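Local coordinates for protein NeuRonal IgCAM-5 (PDB 6ON6) that probably acts as a neuronal cell-surface adhesion receptor that pairs with a second copy of itself through its first immunoglobulin domain, at residues I29-G34 and L72-V77; G34-A39 and Q94-P99; S51-V56 and K66-D71; N61-K66 and L78-V83; G89-Q94 and G105-K110. One frame throughout, in Å; residues are numbered along the deposited sequence.

All five contacts lie in one immunoglobulin domain, a sandwich of two beta sheets. Interactions 1 and 4 share strand 75-80, which pairs with strand 24-31 and strand 63-69 respectively, centres about 19 Å apart. Interactions 2 and 5 share strand 89-95 in the other sheet, centres about 20 Å apart. Interaction 3, about 9 Å from interaction 1 between centres, bridges the sheets where the turn after strand 48-52 meets strand 63-69. Along the chain, interactions 1 and 2 interlock, interaction 3 falls within both, and interaction 5 opens after 1, 3 and 4 close. Interactions 2, 3 and 5, not 1 and 4, reach the second subunit, consistent with the front sheet forming the dimer face.

Interaction 1. Residues I29-G34 and L72-V77; sequences IVNDLG and LHNEWV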
# COMPACT_ATOMS: atom_id res chain seq x y z
N ILE A 29 8.74 10.67 -10.71
CA ILE A 29 9.76 11.70 -10.52
C ILE A 29 9.18 12.72 -9.55
O ILE A 29 8.11 13.29 -9.80
CB ILE A 29 10.15 12.35 -11.85
CG1 ILE A 29 10.68 11.27 -12.82
CG2 ILE A 29 11.20 13.47 -11.59
CD1 ILE A 29 11.03 11.74 -14.23
N VAL A 30 9.80 12.85 -8.39
CA VAL A 30 9.21 13.65 -7.34
C VAL A 30 10.08 14.86 -7.12
O VAL A 30 11.27 14.72 -6.80
CB VAL A 30 9.04 12.87 -6.04
CG1 VAL A 30 8.27 13.78 -5.07
CG2 VAL A 30 8.36 11.52 -6.27
N ASN A 31 9.48 16.05 -7.26
CA ASN A 31 10.13 17.31 -6.94
C ASN A 31 9.75 17.67 -5.52
O ASN A 31 8.60 17.46 -5.09
CB ASN A 31 9.69 18.40 -7.93
CG ASN A 31 10.24 18.16 -9.32
OD1 ASN A 31 11.31 17.57 -9.47
ND2 ASN A 31 9.47 18.52 -10.33
N ASP A 32 10.73 18.22 -4.79
CA ASP A 32 10.51 18.72 -3.43
C ASP A 32 9.99 17.65 -2.47
O ASP A 32 9.08 17.87 -1.67
CB ASP A 32 9.63 19.98 -3.44
CG ASP A 32 10.23 21.08 -4.31
OD1 ASP A 32 11.39 21.46 -4.07
OD2 ASP A 32 9.55 21.50 -5.27
N LEU A 33 10.54 16.43 -2.58
CA LEU A 33 10.08 15.34 -1.72
C LEU A 33 10.36 15.62 -0.25
O LEU A 33 9.54 15.29 0.62
CB LEU A 33 10.73 14.01 -2.15
CG LEU A 33 10.28 12.81 -1.32
CD1 LEU A 33 8.82 12.50 -1.59
CD2 LEU A 33 11.16 11.61 -1.60
N GLY A 34 11.49 16.26 0.05
CA GLY A 34 11.88 16.43 1.45
C GLY A 34 11.93 15.10 2.19
O GLY A 34 12.49 14.11 1.70
N LEU A 72 19.01 14.11 -10.09
CA LEU A 72 18.54 14.82 -8.92
C LEU A 72 18.25 13.90 -7.75
O LEU A 72 17.79 14.37 -6.70
CB LEU A 72 17.33 15.69 -9.29
CG LEU A 72 17.80 16.82 -10.24
CD1 LEU A 72 16.63 17.64 -10.69
CD2 LEU A 72 18.90 17.70 -9.64
N HIS A 73 18.57 12.62 -7.90
CA HIS A 73 18.26 11.63 -6.89
C HIS A 73 16.77 11.65 -6.56
O HIS A 73 16.37 11.38 -5.42
CB HIS A 73 19.11 11.76 -5.61
CG HIS A 73 20.59 11.61 -5.82
ND1 HIS A 73 21.16 11.24 -7.03
CD2 HIS A 73 21.63 11.76 -4.96
CE1 HIS A 73 22.47 11.19 -6.91
NE2 HIS A 73 22.79 11.51 -5.66
N ASN A 74 15.94 11.98 -7.56
CA ASN A 74 14.50 12.11 -7.35
C ASN A 74 13.67 11.30 -8.33
O ASN A 74 12.46 11.52 -8.43
CB ASN A 74 14.11 13.59 -7.45
CG ASN A 74 14.22 14.11 -8.87
OD1 ASN A 74 14.95 13.54 -9.69
ND2 ASN A 74 13.50 15.17 -9.18
N GLU A 75 14.28 10.38 -9.08
CA GLU A 75 13.53 9.43 -9.90
C GLU A 75 13.43 8.10 -9.18
O GLU A 75 14.43 7.55 -8.70
CB GLU A 75 14.18 9.26 -11.27
CG GLU A 75 14.51 10.62 -11.85
CD GLU A 75 14.95 10.56 -13.27
OE1 GLU A 75 14.79 9.49 -13.90
OE2 GLU A 75 15.46 11.58 -13.75
N TRP A 76 12.22 7.59 -9.10
CA TRP A 76 11.94 6.31 -8.45
C TRP A 76 11.39 5.41 -9.55
O TRP A 76 10.32 5.68 -10.10
CB TRP A 76 10.92 6.56 -7.34
CG TRP A 76 11.45 7.50 -6.27
CD1 TRP A 76 11.67 8.85 -6.40
CD2 TRP A 76 11.80 7.18 -4.91
NE1 TRP A 76 12.14 9.37 -5.22
CE2 TRP A 76 12.23 8.37 -4.29
CE3 TRP A 76 11.81 5.98 -4.17
CZ2 TRP A 76 12.65 8.41 -2.96
CZ3 TRP A 76 12.23 6.04 -2.86
CH2 TRP A 76 12.64 7.24 -2.26
N VAL A 77 12.12 4.35 -9.88
CA VAL A 77 11.78 3.51 -11.02
C VAL A 77 11.41 2.13 -10.50
O VAL A 77 12.26 1.45 -9.89
CB VAL A 77 12.93 3.38 -12.02
CG1 VAL A 77 12.50 2.55 -13.20
CG2 VAL A 77 13.39 4.76 -12.48
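N74 turns its CG between its own backbone N and carbonyl carbon (chi1 70°), which brings its amide to the carbonyl of V30, while L33, with CG opposite its backbone N (chi1 -179°), sends CD2 across to W76. The firm link is made by the main chain: V30 N donates to N74 O at 3.0 Å in a nearly straight bond. N74 answers with its side chain, ND2 reaching V30 O at 3.3 Å in a weak, bent hydrogen bond. Asparagine suits this place because its short amide can supply an N-H to a strand carbonyl beside the classic beta bulge formed by N74 and E75 opposite I69. I29 lays CG2 3.7 Å from N74 ND2, and runs alongside E75, CG1 to CG. On the buried side L33 CD2 lies 3.8 Å from W76 CZ2 and V30 CG2 is 4.3 Å from W76 CD1, both oblique to the indole, which V38, F40 and P67 also pack. A leucine in place of N74 would probably leave V30 O without its side-chain donor. Polar bonds thus join immunoglobulin strands B and E where B ends and E begins, V30, L33 and the W76 indole packing on the core side.

Interaction 2. Residues G34-A39 and Q94-P99; sequences GSHMVA and QINTEP
Backbone hydrogen bonds carry most of the pairing between H36-A39 and Q94-T97. A39 and Q94 exchange two of them, A39 N to Q94 O and Q94 N to A39 O, each 2.8 Å, and N96 N adds a bond to M37 O at 3.2 Å. Before strand C and past strand F a side chain takes over: with CG between its backbone N and carbonyl carbon (chi1 62°), N96 folds OD1 back to M37 N at 2.8 Å, the donor lying above the carbonyl plane. Asparagine fits because its carbonyl stands in for a strand carbonyl. These are strands C and F, the centre of the front sheet of the immunoglobulin domain, which faces the second subunit; N96 ND2 bonds F57 O of that subunit. T97 CG2 sits over one face of the H36 ring, a CH-pi contact 3.8 Å from the centroid. I95 CG2 meets H36 CB at 3.6 Å, and L33 packs on the same methyl. At the ring edge stands N96 OD1, ring and amide nearly perpendicular.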
# COMPACT_ATOMS: atom_id res chain seq x y z
N GLY A 34 11.49 16.26 0.05
CA GLY A 34 11.88 16.43 1.45
C GLY A 34 11.93 15.10 2.19
O GLY A 34 12.49 14.11 1.70
N SER A 35 11.35 15.08 3.38
CA SER A 35 11.36 13.90 4.24
C SER A 35 10.16 13.01 4.01
O SER A 35 9.92 12.09 4.79
CB SER A 35 11.36 14.34 5.69
OG SER A 35 10.23 15.17 5.90
N HIS A 36 9.40 13.27 2.96
CA HIS A 36 8.23 12.45 2.72
C HIS A 36 8.61 11.09 2.15
O HIS A 36 9.72 10.88 1.64
CB HIS A 36 7.26 13.19 1.81
CG HIS A 36 6.54 14.30 2.50
ND1 HIS A 36 7.00 15.60 2.48
CD2 HIS A 36 5.41 14.30 3.23
CE1 HIS A 36 6.16 16.36 3.17
NE2 HIS A 36 5.19 15.60 3.63
N MET A 37 7.69 10.14 2.29
CA MET A 37 7.89 8.76 1.86
C MET A 37 7.13 8.49 0.56
O MET A 37 6.00 8.96 0.39
CB MET A 37 7.33 7.82 2.93
CG MET A 37 8.08 7.88 4.23
SD MET A 37 9.66 7.03 4.10
CE MET A 37 10.78 8.40 3.88
N VAL A 38 7.73 7.66 -0.29
CA VAL A 38 7.15 7.24 -1.57
C VAL A 38 6.77 5.76 -1.46
O VAL A 38 7.58 4.94 -1.03
CB VAL A 38 8.15 7.39 -2.73
CG1 VAL A 38 7.56 6.90 -4.03
CG2 VAL A 38 8.54 8.85 -2.90
N ALA A 39 5.55 5.44 -1.89
CA ALA A 39 5.12 4.04 -1.93
C ALA A 39 4.57 3.74 -3.32
O ALA A 39 3.93 4.59 -3.92
CB ALA A 39 4.06 3.75 -0.85
N GLN A 94 2.62 6.98 -4.63
CA GLN A 94 1.94 7.88 -3.72
C GLN A 94 2.91 8.38 -2.66
O GLN A 94 3.81 7.65 -2.25
CB GLN A 94 0.67 7.24 -3.19
CG GLN A 94 0.89 6.11 -2.32
CD GLN A 94 -0.44 5.38 -2.04
OE1 GLN A 94 -1.08 4.84 -2.95
NE2 GLN A 94 -0.88 5.43 -0.80
N ILE A 95 2.78 9.68 -2.32
CA ILE A 95 3.64 10.31 -1.34
C ILE A 95 2.79 10.73 -0.16
O ILE A 95 1.64 11.13 -0.35
CB ILE A 95 4.25 11.58 -1.95
CG1 ILE A 95 4.77 11.28 -3.36
CG2 ILE A 95 5.36 12.06 -1.08
CD1 ILE A 95 5.02 12.53 -4.21
N ASN A 96 3.33 10.54 1.06
CA ASN A 96 2.56 10.78 2.29
C ASN A 96 2.43 12.25 2.67
O ASN A 96 2.58 12.61 3.84
CB ASN A 96 3.10 10.00 3.48
CG ASN A 96 4.50 10.37 3.83
OD1 ASN A 96 5.16 11.10 3.08
ND2 ASN A 96 4.96 9.90 4.98
N THR A 97 2.11 13.06 1.68
CA THR A 97 1.76 14.44 1.96
C THR A 97 0.32 14.52 2.42
O THR A 97 -0.47 13.57 2.32
CB THR A 97 1.92 15.25 0.69
OG1 THR A 97 1.19 14.63 -0.37
CG2 THR A 97 3.39 15.37 0.33
N GLU A 98 0.01 15.69 2.97
CA GLU A 98 -1.34 16.06 3.36
C GLU A 98 -1.60 17.38 2.65
O GLU A 98 -1.00 18.41 3.02
CB GLU A 98 -1.47 16.20 4.88
CG GLU A 98 -1.38 14.83 5.54
CD GLU A 98 -1.03 14.85 7.01
OE1 GLU A 98 -1.14 15.94 7.64
OE2 GLU A 98 -0.63 13.75 7.50
N PRO A 99 -2.44 17.40 1.63
CA PRO A 99 -3.09 16.18 1.14
C PRO A 99 -2.16 15.28 0.31
O PRO A 99 -1.03 15.66 -0.01
CB PRO A 99 -4.20 16.72 0.25
CG PRO A 99 -3.63 18.01 -0.28
CD PRO A 99 -2.82 18.60 0.86
O HOH W 1 2.31 17.34 3.90

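Interaction 3. Residues S51-V56 and K66-D71; sequences SFDEKV and KPRIGD
E54 reaches over P67 to R68, and its side chain touches something at nearly every atom. CB lies 3.7 Å from P67 CG. With CG opposite the carbonyl carbon (chi1 -67°) and the chain extended beyond it, CG continues over the proline, 3.7 Å from P67 CB; the rigid, puckered ring gives these methylenes a surface to pack on. CD then comes to the edge of the R68 guanidinium, and OE2 accepts the N-H of R68 NE at 3.0 Å, a salt bridge made by one carboxylate oxygen. NE approaches on the anti side, 34° out of the carboxylate plane, while OE2 lies near the guanidinium plane; the two planes are 69° apart. D53 OD1 stands 4.2 Å from R68 NH2, too far for a salt bridge, yet its charge probably helps to hold the arginine. Were R68 replaced by an alanine, E54 OE2 would probably lose its charged mate and the part of W76 on which the arginine packs would be uncovered. D53 and E54 are the corners of a type II' turn, the two-residue loop of a tight beta hairpin closed by F52 and K55. It joins strands C' and C'' and meets strand D, as in V-type immunoglobulin domains.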
# COMPACT_ATOMS: atom_id res chain seq x y z
N SER A 51 6.20 -1.38 -2.96
CA SER A 51 7.44 -0.89 -2.37
C SER A 51 7.10 0.22 -1.40
O SER A 51 6.06 0.86 -1.54
CB SER A 51 8.43 -0.36 -3.41
OG SER A 51 7.88 0.79 -4.08
N PHE A 52 7.97 0.41 -0.43
CA PHE A 52 7.85 1.49 0.55
C PHE A 52 9.22 2.13 0.72
O PHE A 52 10.19 1.42 1.00
CB PHE A 52 7.35 0.97 1.90
CG PHE A 52 7.20 2.05 2.91
CD1 PHE A 52 6.10 2.90 2.89
CD2 PHE A 52 8.18 2.28 3.85
CE1 PHE A 52 5.98 3.93 3.80
CE2 PHE A 52 8.07 3.32 4.76
CZ PHE A 52 6.96 4.15 4.73
N ASP A 53 9.29 3.45 0.58
CA ASP A 53 10.58 4.11 0.69
C ASP A 53 11.55 3.42 -0.28
O ASP A 53 11.25 3.31 -1.47
CB ASP A 53 11.02 4.12 2.16
CG ASP A 53 12.17 5.08 2.45
OD1 ASP A 53 12.43 6.00 1.65
OD2 ASP A 53 12.82 4.89 3.51
N GLU A 54 12.67 2.88 0.20
CA GLU A 54 13.71 2.41 -0.70
C GLU A 54 13.72 0.91 -0.93
O GLU A 54 14.64 0.41 -1.60
CB GLU A 54 15.08 2.88 -0.23
CG GLU A 54 15.19 4.39 -0.35
CD GLU A 54 16.49 4.92 0.12
OE1 GLU A 54 17.49 4.17 0.11
OE2 GLU A 54 16.50 6.10 0.50
N LYS A 55 12.74 0.19 -0.43
CA LYS A 55 12.78 -1.26 -0.49
C LYS A 55 11.50 -1.81 -1.09
O LYS A 55 10.39 -1.40 -0.72
CB LYS A 55 12.98 -1.86 0.91
CG LYS A 55 14.32 -1.52 1.54
N VAL A 56 11.65 -2.80 -1.98
CA VAL A 56 10.51 -3.58 -2.42
C VAL A 56 9.90 -4.33 -1.23
O VAL A 56 10.61 -4.81 -0.34
CB VAL A 56 10.96 -4.51 -3.56
CG1 VAL A 56 9.89 -5.43 -3.96
CG2 VAL A 56 11.35 -3.70 -4.74
N LYS A 66 14.54 1.08 -8.05
CA LYS A 66 15.74 1.90 -8.04
C LYS A 66 15.31 3.23 -7.44
O LYS A 66 14.77 4.09 -8.15
CB LYS A 66 16.33 2.07 -9.43
CG LYS A 66 16.93 0.76 -9.91
CD LYS A 66 17.66 0.89 -11.22
CE LYS A 66 16.71 1.24 -12.37
NZ LYS A 66 15.99 0.01 -12.86
N PRO A 67 15.45 3.39 -6.14
CA PRO A 67 14.92 4.58 -5.47
C PRO A 67 15.96 5.66 -5.55
O PRO A 67 17.17 5.38 -5.51
CB PRO A 67 14.78 4.10 -4.02
CG PRO A 67 15.84 3.12 -3.84
CD PRO A 67 15.97 2.40 -5.18
N ARG A 68 15.49 6.90 -5.71
CA ARG A 68 16.33 8.08 -5.56
C ARG A 68 17.47 8.08 -6.57
O ARG A 68 18.61 8.32 -6.20
CB ARG A 68 16.91 8.22 -4.14
CG ARG A 68 15.93 8.43 -3.04
CD ARG A 68 16.65 8.65 -1.71
NE ARG A 68 15.67 8.70 -0.63
CZ ARG A 68 14.96 9.77 -0.32
NH1 ARG A 68 15.12 10.89 -1.00
NH2 ARG A 68 14.08 9.71 0.68
N ILE A 69 17.16 7.74 -7.82
CA ILE A 69 18.15 7.78 -8.89
C ILE A 69 17.86 8.94 -9.82
O ILE A 69 17.02 9.80 -9.52
CB ILE A 69 18.29 6.44 -9.65
CG1 ILE A 69 17.02 6.09 -10.44
CG2 ILE A 69 18.66 5.29 -8.68
CD1 ILE A 69 17.21 5.07 -11.55
N GLY A 70 18.56 8.99 -10.94
CA GLY A 70 18.56 10.17 -11.78
C GLY A 70 19.53 11.25 -11.29
O GLY A 70 20.13 11.17 -10.21
N ASP A 71 19.67 12.29 -12.11
CA ASP A 71 20.61 13.36 -11.77
C ASP A 71 20.30 14.00 -10.42
O ASP A 71 21.21 14.42 -9.69
CB ASP A 71 20.62 14.45 -12.85
CG ASP A 71 21.31 14.01 -14.12
OD1 ASP A 71 21.72 12.84 -14.20
OD2 ASP A 71 21.46 14.85 -15.05

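Interaction 4. Residues N61-K66 and L78-V83; sequences NKYELK and LTIKNV
E64 and T79 face each other as a hydrogen-bonded antiparallel pair, E64 N to T79 O at 3.1 Å and T79 N to E64 O at 2.8 Å. Two residues along each strand, K81 N gives a straight bond to K62 O. K62 returns with its side chain: CG opposite the backbone N (chi1 177°) and a bend at chi2 (63°) carry NZ round to K81 O at 2.9 Å. A long, flexible lysine suits a place whose CB points away from the partner strand. The flanking non-hydrogen-bonded pairs, Y63 with I80 and L65 with L78, turn apolar groups toward the core, Y63 CE1 meeting I80 CG1 at 4.2 Å beside the ring edge. These are strands D and E, an antiparallel hairpin in the back sheet of the immunoglobulin sandwich. On the opposite face water links the polar side chains of E64, T79 and K66: one molecule joins K66 NZ to T79 OG1, and a second donates to E64 OE1 at 2.8 Å and to T79 OG1 at 2.9 Å. Further out, D25 bonds T79 OG1, D23 pairs with K81 NZ, and D87 forms a salt bridge with K62 NZ, as arginine and aspartate do in many V-type domains.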
# COMPACT_ATOMS: atom_id res chain seq x y z
N ASN A 61 12.73 -10.85 -6.98
CA ASN A 61 12.99 -11.29 -8.35
C ASN A 61 11.92 -10.84 -9.33
O ASN A 61 12.11 -11.00 -10.55
CB ASN A 61 13.16 -12.81 -8.41
CG ASN A 61 14.39 -13.28 -7.67
OD1 ASN A 61 15.41 -12.59 -7.65
ND2 ASN A 61 14.29 -14.45 -7.05
N LYS A 62 10.79 -10.33 -8.84
CA LYS A 62 9.68 -9.89 -9.69
C LYS A 62 9.61 -8.37 -9.86
O LYS A 62 9.34 -7.87 -10.96
CB LYS A 62 8.37 -10.36 -9.06
CG LYS A 62 7.12 -9.89 -9.84
CD LYS A 62 7.08 -10.49 -11.26
CE LYS A 62 5.76 -10.09 -11.97
NZ LYS A 62 5.60 -10.77 -13.31
N TYR A 63 9.81 -7.64 -8.79
CA TYR A 63 9.74 -6.19 -8.78
C TYR A 63 11.11 -5.72 -8.36
O TYR A 63 11.73 -6.29 -7.44
CB TYR A 63 8.80 -5.76 -7.70
CG TYR A 63 7.42 -6.22 -7.94
CD1 TYR A 63 6.66 -5.69 -8.97
CD2 TYR A 63 6.87 -7.21 -7.16
CE1 TYR A 63 5.39 -6.13 -9.21
CE2 TYR A 63 5.61 -7.65 -7.37
CZ TYR A 63 4.86 -7.11 -8.39
OH TYR A 63 3.60 -7.58 -8.58
N GLU A 64 11.58 -4.70 -9.03
CA GLU A 64 12.81 -4.06 -8.66
C GLU A 64 12.49 -2.60 -8.44
O GLU A 64 11.63 -2.02 -9.10
CB GLU A 64 13.90 -4.24 -9.73
CG GLU A 64 14.19 -5.69 -10.08
CD GLU A 64 15.35 -5.84 -11.04
OE1 GLU A 64 15.83 -4.80 -11.53
OE2 GLU A 64 15.79 -6.99 -11.27
N LEU A 65 13.18 -2.02 -7.49
CA LEU A 65 13.02 -0.60 -7.24
C LEU A 65 14.40 0.02 -7.26
O LEU A 65 15.31 -0.47 -6.58
CB LEU A 65 12.36 -0.33 -5.90
CG LEU A 65 12.25 1.14 -5.53
CD1 LEU A 65 11.21 1.79 -6.41
CD2 LEU A 65 11.88 1.22 -4.08
N LYS A 66 14.54 1.08 -8.05
CA LYS A 66 15.74 1.90 -8.04
C LYS A 66 15.31 3.23 -7.44
O LYS A 66 14.77 4.09 -8.15
CB LYS A 66 16.33 2.07 -9.43
CG LYS A 66 16.93 0.76 -9.91
CD LYS A 66 17.66 0.89 -11.22
CE LYS A 66 16.71 1.24 -12.37
NZ LYS A 66 15.99 0.01 -12.86
N LEU A 78 10.17 1.75 -10.72
CA LEU A 78 9.69 0.42 -10.38
C LEU A 78 9.69 -0.43 -11.65
O LEU A 78 9.04 -0.07 -12.64
CB LEU A 78 8.26 0.53 -9.87
CG LEU A 78 7.68 -0.84 -9.55
CD1 LEU A 78 8.30 -1.35 -8.25
CD2 LEU A 78 6.20 -0.66 -9.43
N THR A 79 10.41 -1.54 -11.63
CA THR A 79 10.40 -2.47 -12.76
C THR A 79 9.51 -3.65 -12.43
O THR A 79 9.62 -4.22 -11.34
CB THR A 79 11.81 -2.97 -13.05
OG1 THR A 79 12.63 -1.86 -13.39
CG2 THR A 79 11.81 -3.98 -14.17
N ILE A 80 8.60 -3.97 -13.34
CA ILE A 80 7.87 -5.24 -13.30
C ILE A 80 8.55 -6.17 -14.29
O ILE A 80 8.53 -5.95 -15.50
CB ILE A 80 6.39 -5.06 -13.66
CG1 ILE A 80 5.79 -4.00 -12.75
CG2 ILE A 80 5.63 -6.37 -13.45
CD1 ILE A 80 5.09 -2.99 -13.46
N LYS A 81 9.19 -7.20 -13.76
CA LYS A 81 9.90 -8.14 -14.62
C LYS A 81 8.93 -9.19 -15.13
O LYS A 81 7.99 -9.59 -14.43
CB LYS A 81 10.99 -8.83 -13.81
CG LYS A 81 12.08 -7.87 -13.24
CD LYS A 81 13.02 -7.44 -14.32
CE LYS A 81 13.95 -8.62 -14.65
NZ LYS A 81 14.94 -8.34 -15.74
N ASN A 82 9.22 -9.72 -16.33
CA ASN A 82 8.56 -10.94 -16.80
C ASN A 82 7.03 -10.80 -16.76
O ASN A 82 6.32 -11.56 -16.13
CB ASN A 82 9.02 -12.17 -15.98
CG ASN A 82 8.46 -13.45 -16.52
OD1 ASN A 82 8.20 -13.59 -17.72
ND2 ASN A 82 8.22 -14.39 -15.61
N VAL A 83 6.53 -9.77 -17.45
CA VAL A 83 5.12 -9.42 -17.32
C VAL A 83 4.21 -10.58 -17.71
O VAL A 83 4.47 -11.29 -18.69
CB VAL A 83 4.86 -8.16 -18.16
CG1 VAL A 83 3.41 -8.02 -18.44
CG2 VAL A 83 5.44 -6.93 -17.45
O HOH W 2 13.80 -0.56 -11.32
O HOH W 3 15.35 -2.97 -13.60
O HOH W 4 16.02 -5.57 -14.35

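Interaction 5. Residues G89-Q94 and G105-K110; sequences GNYSCQ and GELDVK. With NAG (2-acetamido-2-deoxy-beta-D-glucopyranose), chain C.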
# COMPACT_ATOMS: atom_id res chain seq x y z
N GLY A 89 -3.06 -3.93 -15.03
CA GLY A 89 -3.81 -3.09 -14.11
C GLY A 89 -3.12 -1.77 -13.88
O GLY A 89 -2.26 -1.35 -14.65
N ASN A 90 -3.50 -1.14 -12.78
CA ASN A 90 -3.12 0.25 -12.53
C ASN A 90 -2.10 0.33 -11.41
O ASN A 90 -2.30 -0.24 -10.34
CB ASN A 90 -4.34 1.08 -12.16
CG ASN A 90 -5.12 1.50 -13.36
OD1 ASN A 90 -4.57 2.07 -14.30
ND2 ASN A 90 -6.41 1.21 -13.35
N TYR A 91 -1.00 1.00 -11.69
CA TYR A 91 0.11 1.13 -10.76
C TYR A 91 0.16 2.58 -10.35
O TYR A 91 0.10 3.47 -11.21
CB TYR A 91 1.43 0.72 -11.43
CG TYR A 91 1.45 -0.78 -11.72
CD1 TYR A 91 0.74 -1.30 -12.80
CD2 TYR A 91 2.10 -1.69 -10.86
CE1 TYR A 91 0.72 -2.70 -13.05
CE2 TYR A 91 2.08 -3.06 -11.14
CZ TYR A 91 1.38 -3.51 -12.20
OH TYR A 91 1.40 -4.87 -12.39
N SER A 92 0.30 2.82 -9.07
CA SER A 92 0.35 4.21 -8.63
C SER A 92 1.56 4.44 -7.73
O SER A 92 2.02 3.56 -7.01
CB SER A 92 -1.01 4.57 -8.01
OG SER A 92 -1.12 3.98 -6.76
N CYS A 93 2.14 5.64 -7.80
CA CYS A 93 3.10 6.01 -6.78
C CYS A 93 2.42 7.07 -5.93
O CYS A 93 1.68 7.90 -6.45
CB CYS A 93 4.45 6.51 -7.32
SG CYS A 93 4.44 8.09 -7.93
N GLN A 94 2.62 6.98 -4.63
CA GLN A 94 1.94 7.88 -3.72
C GLN A 94 2.91 8.38 -2.66
O GLN A 94 3.81 7.65 -2.25
CB GLN A 94 0.67 7.24 -3.19
CG GLN A 94 0.89 6.11 -2.32
CD GLN A 94 -0.44 5.38 -2.04
OE1 GLN A 94 -1.08 4.84 -2.95
NE2 GLN A 94 -0.88 5.43 -0.80
N GLY A 105 -0.54 4.97 -13.62
CA GLY A 105 -0.51 4.58 -15.01
C GLY A 105 -0.97 3.14 -15.16
O GLY A 105 -0.94 2.36 -14.20
N GLU A 106 -1.43 2.80 -16.35
CA GLU A 106 -1.96 1.47 -16.63
C GLU A 106 -0.94 0.61 -17.35
O GLU A 106 -0.20 1.09 -18.22
CB GLU A 106 -3.20 1.57 -17.52
CG GLU A 106 -3.99 0.26 -17.58
CD GLU A 106 -5.48 0.46 -17.93
OE1 GLU A 106 -5.92 1.60 -18.22
OE2 GLU A 106 -6.20 -0.56 -17.90
N LEU A 107 -0.90 -0.68 -17.01
CA LEU A 107 -0.16 -1.67 -17.78
C LEU A 107 -1.17 -2.52 -18.52
O LEU A 107 -2.01 -3.18 -17.89
CB LEU A 107 0.71 -2.54 -16.88
CG LEU A 107 1.48 -3.68 -17.57
CD1 LEU A 107 2.39 -3.14 -18.67
CD2 LEU A 107 2.30 -4.46 -16.58
N ASP A 108 -1.09 -2.52 -19.84
CA ASP A 108 -1.86 -3.42 -20.68
C ASP A 108 -0.97 -4.59 -21.08
O ASP A 108 0.17 -4.40 -21.48
CB ASP A 108 -2.29 -2.64 -21.92
CG ASP A 108 -3.41 -3.30 -22.68
OD1 ASP A 108 -3.93 -4.33 -22.23
OD2 ASP A 108 -3.77 -2.76 -23.75
N VAL A 109 -1.49 -5.82 -20.98
CA VAL A 109 -0.70 -7.00 -21.32
C VAL A 109 -1.32 -7.67 -22.53
O VAL A 109 -2.50 -8.05 -22.51
CB VAL A 109 -0.55 -7.96 -20.13
CG1 VAL A 109 0.28 -9.19 -20.54
CG2 VAL A 109 0.09 -7.20 -18.95
N LYS A 110 -0.52 -7.86 -23.58
CA LYS A 110 -0.95 -8.54 -24.80
C LYS A 110 -0.48 -9.99 -24.80
O LYS A 110 0.67 -10.28 -24.45
CB LYS A 110 -0.35 -7.85 -26.03
CG LYS A 110 -0.78 -6.41 -26.22
CD LYS A 110 -2.20 -6.34 -26.80
CE LYS A 110 -2.71 -4.93 -26.74
NZ LYS A 110 -2.50 -4.45 -25.36
C1 NAG C . -7.19 1.64 -14.48
C2 NAG C . -8.20 0.57 -14.91
C3 NAG C . -9.12 1.09 -16.01
C4 NAG C . -9.72 2.44 -15.65
C5 NAG C . -8.62 3.41 -15.23
C6 NAG C . -9.15 4.74 -14.74
C7 NAG C . -7.80 -1.85 -14.91
C8 NAG C . -8.92 -1.95 -13.92
N2 NAG C . -7.50 -0.63 -15.35
O3 NAG C . -10.17 0.14 -16.22
O4 NAG C . -10.42 2.97 -16.77
O5 NAG C . -7.88 2.84 -14.15
O6 NAG C . -8.12 5.71 -14.63
O7 NAG C . -7.18 -2.84 -15.30
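The Y91 ring has G105 O at its edge, near the ring plane, while L107 CB comes in obliquely, 3.8 Å from Y91 CE1; the F26 ring also meets it, the two planes about 20° apart. With its OH bonded to D87 O, Y91 forms the tyrosine corner of immunoglobulin domains, two residues before C93, whose disulfide to C28 ties the sheets together. A large ring with a polar tip suits this place, filling the core yet bonding the turn before strand F. Strands F and G pair as an antiparallel hairpin: Y91 and G105 exchange two hydrogen bonds, each 2.9 Å, as do G89 and L107, where L107 N meets G89 O at 2.8 Å. G89 adopts backbone angles (phi 141°) at which a CB would press on the preceding carbonyl, so glycine fits. On the outer face the flat groups are the N90 amide and the E106 carboxylate. N90 lies in an N-Y-S sequon; its ND2 is bonded to C1 of N-acetylglucosamine (1.4 Å), and its OD1 lies 3.5 Å from E106 CB. E106 places CG opposite its backbone N (chi1 -166°) and extends along the sugar. There N2 of the sugar donates to E106 OE2 at 2.9 Å, which probably helps to hold the acetamido group, whose O7 rests 3.6 Å from G89 CA.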